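Local atomic coordinates of petrobactin-binding protein YclQ (Bacillus subtilis subsp. subtilis str. 168, PDB entry 3GFV), a protein that binds iron-free and ferric petrobactin, and its precursor 3,4-dihydroxybenzoic acid, for import by the ABC transporter YclNOPQ. Residues 19-23 and 117-121; 36-42 and 56-61; 223-229 and 254-260; 171-175 and 202-206. All blocks are in the same frame, centred on the assembly; numbering follows the deposited sequence.

Contact 1 (19-23 and 117-121); sequences VKHQL and PTIYL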
loop_
_atom_site.group_PDB
_atom_site.type_symbol
_atom_site.label_atom_id
_atom_site.label_comp_id
_atom_site.label_asym_id
_atom_site.label_seq_id
_atom_site.Cartn_x
_atom_site.Cartn_y
_atom_site.Cartn_z
ATOM N N VAL A 19 14.514 -5.167 -17.043
ATOM C CA VAL A 19 13.837 -4.507 -15.934
ATOM C C VAL A 19 14.754 -4.440 -14.711
ATOM O O VAL A 19 14.978 -5.443 -14.052
ATOM C CB VAL A 19 12.535 -5.274 -15.568
ATOM C CG1 VAL A 19 11.857 -4.672 -14.307
ATOM C CG2 VAL A 19 11.581 -5.289 -16.748
ATOM N N LYS A 20 15.304 -3.267 -14.424
ATOM C CA LYS A 20 16.001 -3.076 -13.155
ATOM C C LYS A 20 14.976 -3.010 -12.019
ATOM O O LYS A 20 13.958 -2.319 -12.116
ATOM C CB LYS A 20 16.865 -1.807 -13.188
ATOM C CG LYS A 20 18.089 -1.962 -14.102
ATOM C CD LYS A 20 18.998 -0.733 -14.103
ATOM C CE LYS A 20 20.323 -1.055 -14.812
ATOM N NZ LYS A 20 20.967 0.166 -15.388
ATOM N N HIS A 21 15.244 -3.745 -10.949
ATOM C CA HIS A 21 14.368 -3.710 -9.784
ATOM C C HIS A 21 15.197 -3.942 -8.534
ATOM O O HIS A 21 16.378 -4.266 -8.624
ATOM C CB HIS A 21 13.240 -4.749 -9.915
ATOM C CG HIS A 21 13.717 -6.167 -9.930
ATOM N ND1 HIS A 21 14.190 -6.791 -11.068
ATOM C CD2 HIS A 21 13.773 -7.098 -8.944
ATOM C CE1 HIS A 21 14.527 -8.036 -10.778
ATOM N NE2 HIS A 21 14.292 -8.242 -9.491
ATOM N N GLN A 22 14.569 -3.760 -7.378
ATOM C CA GLN A 22 15.249 -3.858 -6.088
ATOM C C GLN A 22 16.074 -5.115 -5.907
ATOM O O GLN A 22 17.137 -5.067 -5.275
ATOM C CB GLN A 22 14.241 -3.762 -4.941
ATOM C CG GLN A 22 14.348 -2.479 -4.176
ATOM C CD GLN A 22 15.721 -2.327 -3.579
ATOM O OE1 GLN A 22 16.396 -1.319 -3.790
ATOM N NE2 GLN A 22 16.163 -3.348 -2.854
ATOM N N LEU A 23 15.576 -6.236 -6.431
ATOM C CA LEU A 23 16.219 -7.532 -6.222
ATOM C C LEU A 23 17.160 -7.924 -7.362
ATOM O O LEU A 23 17.743 -9.008 -7.349
ATOM C CB LEU A 23 15.172 -8.627 -5.996
ATOM C CG LEU A 23 14.386 -8.435 -4.689
ATOM C CD1 LEU A 23 13.605 -9.698 -4.358
ATOM C CD2 LEU A 23 15.301 -8.039 -3.516
ATOM N N PRO A 117 10.634 -15.456 -15.080
ATOM C CA PRO A 117 11.242 -14.168 -14.739
ATOM C C PRO A 117 10.420 -13.498 -13.653
ATOM O O PRO A 117 9.197 -13.440 -13.752
ATOM C CB PRO A 117 11.181 -13.382 -16.063
ATOM C CG PRO A 117 11.199 -14.484 -17.135
ATOM C CD PRO A 117 10.387 -15.609 -16.526
ATOM N N THR A 118 11.101 -13.009 -12.624
ATOM C CA THR A 118 10.435 -12.446 -11.471
ATOM C C THR A 118 11.013 -11.081 -11.199
ATOM O O THR A 118 12.230 -10.892 -11.242
ATOM C CB THR A 118 10.653 -13.343 -10.240
ATOM O OG1 THR A 118 10.091 -14.627 -10.516
ATOM C CG2 THR A 118 9.978 -12.748 -8.998
ATOM N N ILE A 119 10.133 -10.127 -10.935
ATOM C CA ILE A 119 10.570 -8.792 -10.587
ATOM C C ILE A 119 9.922 -8.396 -9.273
ATOM O O ILE A 119 8.793 -8.778 -8.982
ATOM C CB ILE A 119 10.237 -7.768 -11.701
ATOM C CG1 ILE A 119 8.710 -7.654 -11.898
ATOM C CG2 ILE A 119 10.976 -8.163 -13.013
ATOM C CD1 ILE A 119 8.267 -6.587 -12.904
ATOM N N TYR A 120 10.665 -7.627 -8.494
ATOM C CA TYR A 120 10.176 -7.057 -7.238
ATOM C C TYR A 120 9.685 -5.632 -7.447
ATOM O O TYR A 120 10.447 -4.777 -7.933
ATOM C CB TYR A 120 11.328 -7.084 -6.248
ATOM C CG TYR A 120 11.015 -6.504 -4.897
ATOM C CD1 TYR A 120 10.765 -7.340 -3.819
ATOM C CD2 TYR A 120 11.015 -5.133 -4.691
ATOM C CE1 TYR A 120 10.500 -6.817 -2.551
ATOM C CE2 TYR A 120 10.742 -4.596 -3.419
ATOM C CZ TYR A 120 10.487 -5.458 -2.363
ATOM O OH TYR A 120 10.212 -4.965 -1.102
ATOM N N LEU A 121 8.421 -5.369 -7.114
ATOM C CA LEU A 121 7.868 -4.010 -7.253
ATOM C C LEU A 121 7.245 -3.500 -5.939
ATOM O O LEU A 121 6.101 -3.037 -5.919
ATOM C CB LEU A 121 6.791 -3.940 -8.335
ATOM C CG LEU A 121 7.258 -4.264 -9.760
ATOM C CD1 LEU A 121 6.102 -4.120 -10.760
ATOM C CD2 LEU A 121 8.453 -3.388 -10.177
HETATM O O HOH W 1 11.948 -2.635 -7.508
#
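Thr118 makes the first approach of its strand to the N-terminal hairpin: its carbonyl O lies 3.7 Å from CE1 of His21, while its hydroxyl OG1 is engaged by Ala116 O. Ile119 follows with a well-defined ring contact. Its CA sits above the middle of the His21 imidazole, 3.9 Å from the ring centroid and only 7° off the normal, a CH-pi contact over the face. The ring lies flat on the strand because CG of His21 sits between the backbone N and the carbonyl carbon (chi1 64°), and a weak bond from ND1 to Val19 O, in the ring plane at its edge, may help to set the rotation. The CG2 branch of Ile119 extends the apolar patch, meeting CG1 of Val19 at 3.8 Å with the two side chains nearly perpendicular. At Tyr120 the contact becomes mixed. Its CB touches both His21 CD2 (3.6 Å) and Leu23 CG (3.7 Å), and the phenol ring, with CG anti to the backbone N, runs on past Gln22, whose CB reaches CD2 of the tyrosine obliquely at 3.5 Å. One water joins the backbones, accepting from Gln22 N and donating to Tyr120 O at 2.6 Å. No direct hydrogen bond crosses, which fits strand axes 7.1 Å apart and inclined at 45°: the strands are layered, not paired. Here the two-stranded antiparallel unit of 16-21 and 27-31 lies against the outermost strand of the five-stranded parallel sheet in the N-terminal lobe of a periplasmic binding protein fold.

Contact 2 (36-42 and 56-61); sequences KVVVFDF and IVAGLP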
loop_
_atom_site.group_PDB
_atom_site.type_symbol
_atom_site.label_atom_id
_atom_site.label_comp_id
_atom_site.label_asym_id
_atom_site.label_seq_id
_atom_site.Cartn_x
_atom_site.Cartn_y
_atom_site.Cartn_z
ATOM N N LYS A 36 0.701 -14.089 -19.294
ATOM C CA LYS A 36 0.332 -14.919 -18.150
ATOM C C LYS A 36 1.107 -14.476 -16.909
ATOM O O LYS A 36 2.097 -15.102 -16.495
ATOM C CB LYS A 36 0.599 -16.399 -18.440
ATOM C CG LYS A 36 -0.157 -16.920 -19.658
ATOM C CD LYS A 36 -0.438 -18.421 -19.580
ATOM C CE LYS A 36 0.823 -19.252 -19.710
ATOM N NZ LYS A 36 1.627 -18.893 -20.905
ATOM N N VAL A 37 0.640 -13.398 -16.301
ATOM C CA VAL A 37 1.369 -12.792 -15.205
ATOM C C VAL A 37 0.756 -13.198 -13.856
ATOM O O VAL A 37 -0.457 -13.102 -13.656
ATOM C CB VAL A 37 1.382 -11.247 -15.369
ATOM C CG1 VAL A 37 2.244 -10.599 -14.276
ATOM C CG2 VAL A 37 1.911 -10.870 -16.746
ATOM N N VAL A 38 1.603 -13.693 -12.949
ATOM C CA VAL A 38 1.180 -14.030 -11.600
ATOM C C VAL A 38 1.625 -12.884 -10.701
ATOM O O VAL A 38 2.785 -12.486 -10.733
ATOM C CB VAL A 38 1.818 -15.376 -11.133
ATOM C CG1 VAL A 38 1.584 -15.604 -9.634
ATOM C CG2 VAL A 38 1.243 -16.514 -11.930
ATOM N N VAL A 39 0.697 -12.341 -9.914
ATOM C CA VAL A 39 0.963 -11.100 -9.198
ATOM C C VAL A 39 0.735 -11.291 -7.702
ATOM O O VAL A 39 -0.384 -11.581 -7.275
ATOM C CB VAL A 39 0.018 -9.992 -9.709
ATOM C CG1 VAL A 39 0.284 -8.687 -8.990
ATOM C CG2 VAL A 39 0.168 -9.829 -11.232
ATOM N N PHE A 40 1.807 -11.139 -6.925
ATOM C CA PHE A 40 1.746 -11.237 -5.469
ATOM C C PHE A 40 1.793 -9.879 -4.785
ATOM O O PHE A 40 1.858 -9.804 -3.567
ATOM C CB PHE A 40 2.877 -12.124 -4.934
ATOM C CG PHE A 40 2.542 -13.581 -4.961
ATOM C CD1 PHE A 40 2.761 -14.332 -6.096
ATOM C CD2 PHE A 40 1.977 -14.193 -3.842
ATOM C CE1 PHE A 40 2.428 -15.689 -6.126
ATOM C CE2 PHE A 40 1.646 -15.536 -3.870
ATOM C CZ PHE A 40 1.873 -16.279 -5.023
ATOM N N ASP A 41 1.765 -8.806 -5.564
ATOM C CA ASP A 41 1.748 -7.475 -4.972
ATOM C C ASP A 41 0.457 -6.782 -5.400
ATOM O O ASP A 41 0.261 -6.536 -6.582
ATOM C CB ASP A 41 2.954 -6.642 -5.447
ATOM C CG ASP A 41 2.910 -5.232 -4.903
ATOM O OD1 ASP A 41 2.981 -5.097 -3.650
ATOM O OD2 ASP A 41 2.759 -4.278 -5.705
ATOM N N PHE A 42 -0.412 -6.449 -4.449
ATOM C CA PHE A 42 -1.727 -5.907 -4.828
ATOM C C PHE A 42 -1.656 -4.511 -5.444
ATOM O O PHE A 42 -2.499 -4.158 -6.281
ATOM C CB PHE A 42 -2.706 -5.937 -3.659
ATOM C CG PHE A 42 -3.165 -7.331 -3.288
ATOM C CD1 PHE A 42 -3.325 -8.306 -4.258
ATOM C CD2 PHE A 42 -3.463 -7.657 -1.969
ATOM C CE1 PHE A 42 -3.752 -9.594 -3.912
ATOM C CE2 PHE A 42 -3.912 -8.933 -1.623
ATOM C CZ PHE A 42 -4.054 -9.901 -2.604
ATOM N N ILE A 56 -4.370 -10.214 -18.726
ATOM C CA ILE A 56 -3.079 -10.896 -18.724
ATOM C C ILE A 56 -2.643 -11.330 -17.316
ATOM O O ILE A 56 -1.531 -11.819 -17.112
ATOM C CB ILE A 56 -1.986 -10.111 -19.505
ATOM C CG1 ILE A 56 -1.845 -8.675 -18.976
ATOM C CG2 ILE A 56 -2.321 -10.082 -20.998
ATOM C CD1 ILE A 56 -1.254 -8.605 -17.545
ATOM N N VAL A 57 -3.531 -11.147 -16.350
ATOM C CA VAL A 57 -3.269 -11.645 -14.997
ATOM C C VAL A 57 -3.659 -13.112 -14.920
ATOM O O VAL A 57 -4.840 -13.441 -15.021
ATOM C CB VAL A 57 -4.085 -10.888 -13.947
ATOM C CG1 VAL A 57 -3.753 -11.394 -12.546
ATOM C CG2 VAL A 57 -3.812 -9.395 -14.046
ATOM N N ALA A 58 -2.678 -13.993 -14.743
ATOM C CA ALA A 58 -2.972 -15.427 -14.667
ATOM C C ALA A 58 -3.446 -15.874 -13.288
ATOM O O ALA A 58 -4.208 -16.843 -13.161
ATOM C CB ALA A 58 -1.759 -16.246 -15.089
ATOM N N GLY A 59 -2.981 -15.185 -12.254
ATOM C CA GLY A 59 -3.210 -15.641 -10.889
ATOM C C GLY A 59 -2.733 -14.641 -9.858
ATOM O O GLY A 59 -1.867 -13.793 -10.137
ATOM N N LEU A 60 -3.303 -14.748 -8.660
ATOM C CA LEU A 60 -2.981 -13.857 -7.557
ATOM C C LEU A 60 -3.420 -14.583 -6.281
ATOM O O LEU A 60 -4.240 -15.505 -6.335
ATOM C CB LEU A 60 -3.765 -12.546 -7.684
ATOM C CG LEU A 60 -5.289 -12.693 -7.793
ATOM C CD1 LEU A 60 -5.970 -11.789 -6.769
ATOM C CD2 LEU A 60 -5.743 -12.352 -9.225
ATOM N N PRO A 61 -2.874 -14.174 -5.128
ATOM C CA PRO A 61 -3.291 -14.829 -3.879
ATOM C C PRO A 61 -4.642 -14.273 -3.404
ATOM O O PRO A 61 -4.747 -13.091 -3.110
ATOM C CB PRO A 61 -2.156 -14.475 -2.913
ATOM C CG PRO A 61 -1.614 -13.109 -3.491
ATOM C CD PRO A 61 -1.658 -13.364 -4.970
#
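Pro61 packs against Phe40 just where strands 37-39 and 57-60 stop pairing, and each carbon of its ring beyond CA has a neighbour there. CB comes within 4.1 Å of Phe40 CE2. CG presses on Phe40 CD2 at 3.8 Å and also faces CZ of Phe42, whose ring edge meets the proline's own carbonyl O in plane. CD, closing the ring, stands over the Phe40 face toward its rim, 21° off the normal in a CH-pi contact, and lies 3.2 Å from Val39 O. Upstream, the backbones form a parallel ladder. Val37 N donates to Ile56 O at 2.8 Å, Ala58 N returns a bond to Val37 O, and Val39 N reaches Gly59 O at 3.0 Å. Between the last two the register slips by one residue, a beta bulge in which Ala58 is the extra member, so that Val37 faces Val57 but Val38 faces Gly59. Helix 42-50 bridges the strands in a beta-alpha-beta unit, and Leu45 on it covers Val39, Val57 and Leu60. The next ladder bond would run from residue 61 to Val39 O, but a proline nitrogen carries no hydrogen. That buried carbonyl has no hydrogen-bonding partner in the model and meets C-H groups across the contact, among them Pro61 CD and Leu60 CA (3.5 Å), so polar pairing gives way here to aromatic and aliphatic packing.

Contact 3 (223-229 and 254-260); sequences ISKTNPD and YVKNVNA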
loop_
_atom_site.group_PDB
_atom_site.type_symbol
_atom_site.label_atom_id
_atom_site.label_comp_id
_atom_site.label_asym_id
_atom_site.label_seq_id
_atom_site.Cartn_x
_atom_site.Cartn_y
_atom_site.Cartn_z
ATOM N N ILE A 223 -0.976 8.126 23.256
ATOM C CA ILE A 223 -1.873 8.941 22.428
ATOM C C ILE A 223 -2.227 10.243 23.163
ATOM O O ILE A 223 -2.204 11.329 22.587
ATOM C CB ILE A 223 -3.133 8.154 22.057
ATOM C CG1 ILE A 223 -2.752 6.972 21.156
ATOM C CG2 ILE A 223 -4.133 9.036 21.323
ATOM C CD1 ILE A 223 -3.901 6.027 20.905
ATOM N N SER A 224 -2.521 10.114 24.448
ATOM C CA SER A 224 -2.852 11.248 25.301
ATOM C C SER A 224 -1.674 12.210 25.392
ATOM O O SER A 224 -1.815 13.435 25.244
ATOM C CB SER A 224 -3.241 10.731 26.690
ATOM O OG SER A 224 -3.413 11.807 27.598
ATOM N N LYS A 225 -0.486 11.686 25.641
ATOM C CA LYS A 225 0.629 12.618 25.776
ATOM C C LYS A 225 1.013 13.284 24.459
ATOM O O LYS A 225 1.516 14.398 24.441
ATOM C CB LYS A 225 1.831 11.991 26.480
ATOM C CG LYS A 225 2.805 11.303 25.612
ATOM C CD LYS A 225 4.155 11.259 26.303
ATOM C CE LYS A 225 5.122 10.367 25.558
ATOM N NZ LYS A 225 6.454 10.305 26.231
ATOM N N THR A 226 0.767 12.591 23.347
ATOM C CA THR A 226 1.050 13.147 22.032
ATOM C C THR A 226 0.007 14.176 21.618
ATOM O O THR A 226 0.345 15.153 20.951
ATOM C CB THR A 226 1.111 12.014 21.005
ATOM O OG1 THR A 226 2.158 11.120 21.397
ATOM C CG2 THR A 226 1.368 12.562 19.596
ATOM N N ASN A 227 -1.239 13.981 22.060
ATOM C CA ASN A 227 -2.343 14.894 21.730
ATOM C C ASN A 227 -2.429 15.327 20.246
ATOM O O ASN A 227 -2.427 16.518 19.906
ATOM C CB ASN A 227 -2.311 16.139 22.647
ATOM C CG ASN A 227 -3.574 16.982 22.521
ATOM O OD1 ASN A 227 -4.639 16.452 22.224
ATOM N ND2 ASN A 227 -3.457 18.313 22.752
ATOM N N PRO A 228 -2.546 14.356 19.339
ATOM C CA PRO A 228 -2.598 14.719 17.918
ATOM C C PRO A 228 -3.904 15.431 17.567
ATOM O O PRO A 228 -4.958 15.113 18.125
ATOM C CB PRO A 228 -2.582 13.350 17.214
ATOM C CG PRO A 228 -3.302 12.437 18.238
ATOM C CD PRO A 228 -2.726 12.913 19.572
ATOM N N ASP A 229 -3.844 16.377 16.639
ATOM C CA ASP A 229 -5.048 17.046 16.144
ATOM C C ASP A 229 -5.865 16.131 15.242
ATOM O O ASP A 229 -7.094 16.185 15.241
ATOM C CB ASP A 229 -4.634 18.291 15.353
ATOM C CG ASP A 229 -3.850 19.266 16.202
ATOM O OD1 ASP A 229 -4.318 19.534 17.330
ATOM O OD2 ASP A 229 -2.761 19.711 15.765
ATOM N N TYR A 254 -10.088 7.186 28.382
ATOM C CA TYR A 254 -8.789 7.787 28.645
ATOM C C TYR A 254 -8.391 8.866 27.636
ATOM O O TYR A 254 -7.753 9.845 27.999
ATOM C CB TYR A 254 -7.681 6.746 28.679
ATOM C CG TYR A 254 -6.470 7.311 29.373
ATOM C CD1 TYR A 254 -6.389 7.313 30.764
ATOM C CD2 TYR A 254 -5.437 7.890 28.655
ATOM C CE1 TYR A 254 -5.300 7.857 31.416
ATOM C CE2 TYR A 254 -4.341 8.444 29.304
ATOM C CZ TYR A 254 -4.275 8.415 30.677
ATOM O OH TYR A 254 -3.185 8.958 31.322
ATOM N N VAL A 255 -8.739 8.660 26.371
ATOM C CA VAL A 255 -8.340 9.585 25.316
ATOM C C VAL A 255 -9.463 10.498 24.873
ATOM O O VAL A 255 -9.378 11.102 23.807
ATOM C CB VAL A 255 -7.771 8.849 24.094
ATOM C CG1 VAL A 255 -6.473 8.154 24.467
ATOM C CG2 VAL A 255 -8.788 7.843 23.497
ATOM N N LYS A 256 -10.511 10.608 25.688
ATOM C CA LYS A 256 -11.683 11.381 25.287
ATOM C C LYS A 256 -11.343 12.842 25.060
ATOM O O LYS A 256 -11.960 13.504 24.225
ATOM C CB LYS A 256 -12.801 11.271 26.327
ATOM C CG LYS A 256 -12.505 11.982 27.624
ATOM C CD LYS A 256 -13.621 11.715 28.639
ATOM C CE LYS A 256 -13.237 12.226 30.020
ATOM N NZ LYS A 256 -14.187 11.756 31.070
ATOM N N ASN A 257 -10.346 13.345 25.780
ATOM C CA ASN A 257 -9.945 14.733 25.609
ATOM C C ASN A 257 -8.849 15.012 24.584
ATOM O O ASN A 257 -8.461 16.172 24.410
ATOM C CB ASN A 257 -9.548 15.357 26.955
ATOM C CG ASN A 257 -10.691 15.384 27.917
ATOM O OD1 ASN A 257 -11.826 15.610 27.508
ATOM N ND2 ASN A 257 -10.414 15.132 29.203
ATOM N N VAL A 258 -8.360 13.976 23.895
ATOM C CA VAL A 258 -7.380 14.178 22.829
ATOM C C VAL A 258 -8.034 15.029 21.723
ATOM O O VAL A 258 -9.179 14.793 21.357
ATOM C CB VAL A 258 -6.867 12.813 22.264
ATOM C CG1 VAL A 258 -6.082 13.003 20.960
ATOM C CG2 VAL A 258 -5.988 12.089 23.291
ATOM N N ASN A 259 -7.309 16.011 21.201
ATOM C CA ASN A 259 -7.847 16.870 20.143
ATOM C C ASN A 259 -8.582 16.082 19.051
ATOM O O ASN A 259 -9.762 16.329 18.781
ATOM C CB ASN A 259 -6.738 17.728 19.549
ATOM C CG ASN A 259 -6.325 18.861 20.476
ATOM O OD1 ASN A 259 -6.868 19.013 21.573
ATOM N ND2 ASN A 259 -5.358 19.646 20.050
ATOM N N ALA A 260 -7.893 15.118 18.441
ATOM C CA ALA A 260 -8.492 14.358 17.344
ATOM C C ALA A 260 -9.814 13.696 17.748
ATOM O O ALA A 260 -10.752 13.609 16.949
ATOM C CB ALA A 260 -7.518 13.301 16.825
HETATM O O HOH W 2 -2.229 11.089 30.149
#
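Ile223 sets its CG2 methyl, anti to the backbone N, against two valines: CG1 of Val255 at 4.0 Å and CG2 of Val258 at 4.1 Å. One residue on, Ser224 turns CB against CE2 of the Tyr254 ring at 3.6 Å, and a water joins its OG to the tyrosine OH. Asn227, with positive phi, ends helix 220-226 and serves the start of another. Its OD1 receives Asn259 N at 2.9 Å in an almost straight bond (178°), taking up an N-H at the amino end of helix 259-262 from a remote part of the chain. In this C-terminal lobe, with its alternating helices and strands, the two helices lead into neighbouring parallel strands, 230-235 and 266-268, and the contact joins the end of the first helix, with the turn after it, to the start of the second. Pro228 packs CD on Val258 CG1 at 3.6 Å, while its carbonyl O accepts Ala260 N in the carbonyl plane at 3.0 Å. Asp229 swings its carboxylate alongside the Asn259 amide. The planes are 14° apart, and ND2 of Asn259 donates to Asp229 OD1 at 2.9 Å; the other oxygen, OD2, is held by the backbone N of Asn173.

Contact 4 (171-175 and 202-206); sequences NKNGL and VAPAD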
loop_
_atom_site.group_PDB
_atom_site.type_symbol
_atom_site.label_atom_id
_atom_site.label_comp_id
_atom_site.label_asym_id
_atom_site.label_seq_id
_atom_site.Cartn_x
_atom_site.Cartn_y
_atom_site.Cartn_z
ATOM N N ASN A 171 -2.281 23.995 9.923
ATOM C CA ASN A 171 -1.453 24.230 11.110
ATOM C C ASN A 171 -1.866 23.291 12.221
ATOM O O ASN A 171 -2.076 23.683 13.382
ATOM C CB ASN A 171 -1.556 25.672 11.587
ATOM C CG ASN A 171 -0.839 26.616 10.668
ATOM O OD1 ASN A 171 0.319 26.383 10.311
ATOM N ND2 ASN A 171 -1.521 27.682 10.260
ATOM N N LYS A 172 -2.031 22.039 11.836
ATOM C CA LYS A 172 -2.429 21.009 12.792
ATOM C C LYS A 172 -1.544 19.800 12.521
ATOM O O LYS A 172 -0.966 19.684 11.432
ATOM C CB LYS A 172 -3.881 20.604 12.551
ATOM C CG LYS A 172 -4.891 21.726 12.775
ATOM C CD LYS A 172 -4.975 22.093 14.257
ATOM C CE LYS A 172 -5.946 23.244 14.473
ATOM N NZ LYS A 172 -6.054 23.601 15.922
ATOM N N ASN A 173 -1.461 18.872 13.475
ATOM C CA ASN A 173 -0.607 17.707 13.262
ATOM C C ASN A 173 -1.413 16.410 13.228
ATOM O O ASN A 173 -2.630 16.419 13.431
ATOM C CB ASN A 173 0.512 17.633 14.306
ATOM C CG ASN A 173 -0.027 17.505 15.721
ATOM O OD1 ASN A 173 -1.068 16.887 15.937
ATOM N ND2 ASN A 173 0.693 18.070 16.692
ATOM N N GLY A 174 -0.729 15.309 12.938
ATOM C CA GLY A 174 -1.402 14.022 12.821
ATOM C C GLY A 174 -0.562 12.903 13.403
ATOM O O GLY A 174 0.680 12.931 13.359
ATOM N N LEU A 175 -1.252 11.909 13.951
ATOM C CA LEU A 175 -0.608 10.681 14.400
ATOM C C LEU A 175 -1.236 9.505 13.651
ATOM O O LEU A 175 -2.455 9.443 13.519
ATOM C CB LEU A 175 -0.808 10.504 15.908
ATOM C CG LEU A 175 -0.332 9.178 16.511
ATOM C CD1 LEU A 175 1.197 9.064 16.421
ATOM C CD2 LEU A 175 -0.826 9.009 17.991
ATOM N N VAL A 202 1.207 15.927 6.013
ATOM C CA VAL A 202 0.649 16.093 7.364
ATOM C C VAL A 202 1.790 16.246 8.363
ATOM O O VAL A 202 2.709 15.431 8.406
ATOM C CB VAL A 202 -0.293 14.908 7.779
ATOM C CG1 VAL A 202 -0.765 15.059 9.243
ATOM C CG2 VAL A 202 -1.512 14.809 6.804
ATOM N N ALA A 203 1.775 17.316 9.156
ATOM C CA ALA A 203 2.830 17.468 10.156
ATOM C C ALA A 203 2.754 16.330 11.197
ATOM O O ALA A 203 1.684 16.060 11.733
ATOM C CB ALA A 203 2.690 18.818 10.864
ATOM N N PRO A 204 3.886 15.668 11.477
ATOM C CA PRO A 204 3.844 14.588 12.467
ATOM C C PRO A 204 3.633 15.158 13.857
ATOM O O PRO A 204 4.290 16.141 14.225
ATOM C CB PRO A 204 5.240 13.960 12.378
ATOM C CG PRO A 204 5.863 14.504 11.134
ATOM C CD PRO A 204 5.223 15.826 10.878
ATOM N N ALA A 205 2.715 14.575 14.618
ATOM C CA ALA A 205 2.553 14.923 16.022
ATOM C C ALA A 205 3.763 14.474 16.850
ATOM O O ALA A 205 4.057 15.045 17.904
ATOM C CB ALA A 205 1.251 14.311 16.587
ATOM N N ASP A 206 4.449 13.447 16.377
ATOM C CA ASP A 206 5.670 12.966 17.005
ATOM C C ASP A 206 6.685 12.617 15.929
ATOM O O ASP A 206 6.574 11.573 15.297
ATOM C CB ASP A 206 5.362 11.733 17.877
ATOM C CG ASP A 206 6.565 11.238 18.637
ATOM O OD1 ASP A 206 7.689 11.733 18.393
ATOM O OD2 ASP A 206 6.387 10.327 19.481
HETATM O O HOH W 3 -0.727 18.963 8.920
#
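Gly174 and Ala203 are joined where a short, weakly bonded parallel strand, about 203-204, runs beside the early part of strand 173-180 in the mixed sheet of the C-terminal lobe. Two direct hydrogen bonds make the link. Gly174 N lies almost straight out from the Ala203 carbonyl, 2.8 Å from its O, though the bond is bent at the hydrogen (146°). Gly174 O in turn accepts Ala205 N at 2.9 Å, the donor standing well above the carbonyl plane. Beside the bonds a water accepts from Ala203 N and probably donates to Lys172 O. The pairing stays short, with the end-to-end directions of the touching parts 72° apart. On its other side strand 173-180 is bonded to strand 230-235. Apolar contacts fill in around the bonds. CG1 of Val202 lies 3.8 Å from CA of Gly174, where the glycine offers only backbone. Ala205 CB faces Leu175 CB at 4.4 Å. Amide-to-methyl packing completes the contact: with chi1 at 61°, the Asn173 amide is set between its own backbone N and carbonyl carbon and lies along Ala205, whose CB rests 3.5 Å from both CG and OD1 of the asparagine.

In the fold
From the N terminus, the chain forms the small antiparallel unit that opens contact 1, then enters the parallel sheet. Contact 2 closes first, through a short crossover, nested inside the larger loop that contact 1 closes when strand 118-120 is added; the two touch where Leu121 packs near Asp41. After helix 128-142, which packs on that lobe, the long helix 146-170 leads to the other; contacts 3 and 4 lie there, their nearest atoms about 23 Å or more from contacts 1 and 2. Contact 4, joining strand 203-204 to strand 173-180, closes before contact 3 ties helix 220-226 to helix 259-262. Though in series, they adjoin, because 223-229 lies against both 171-175 and 202-206.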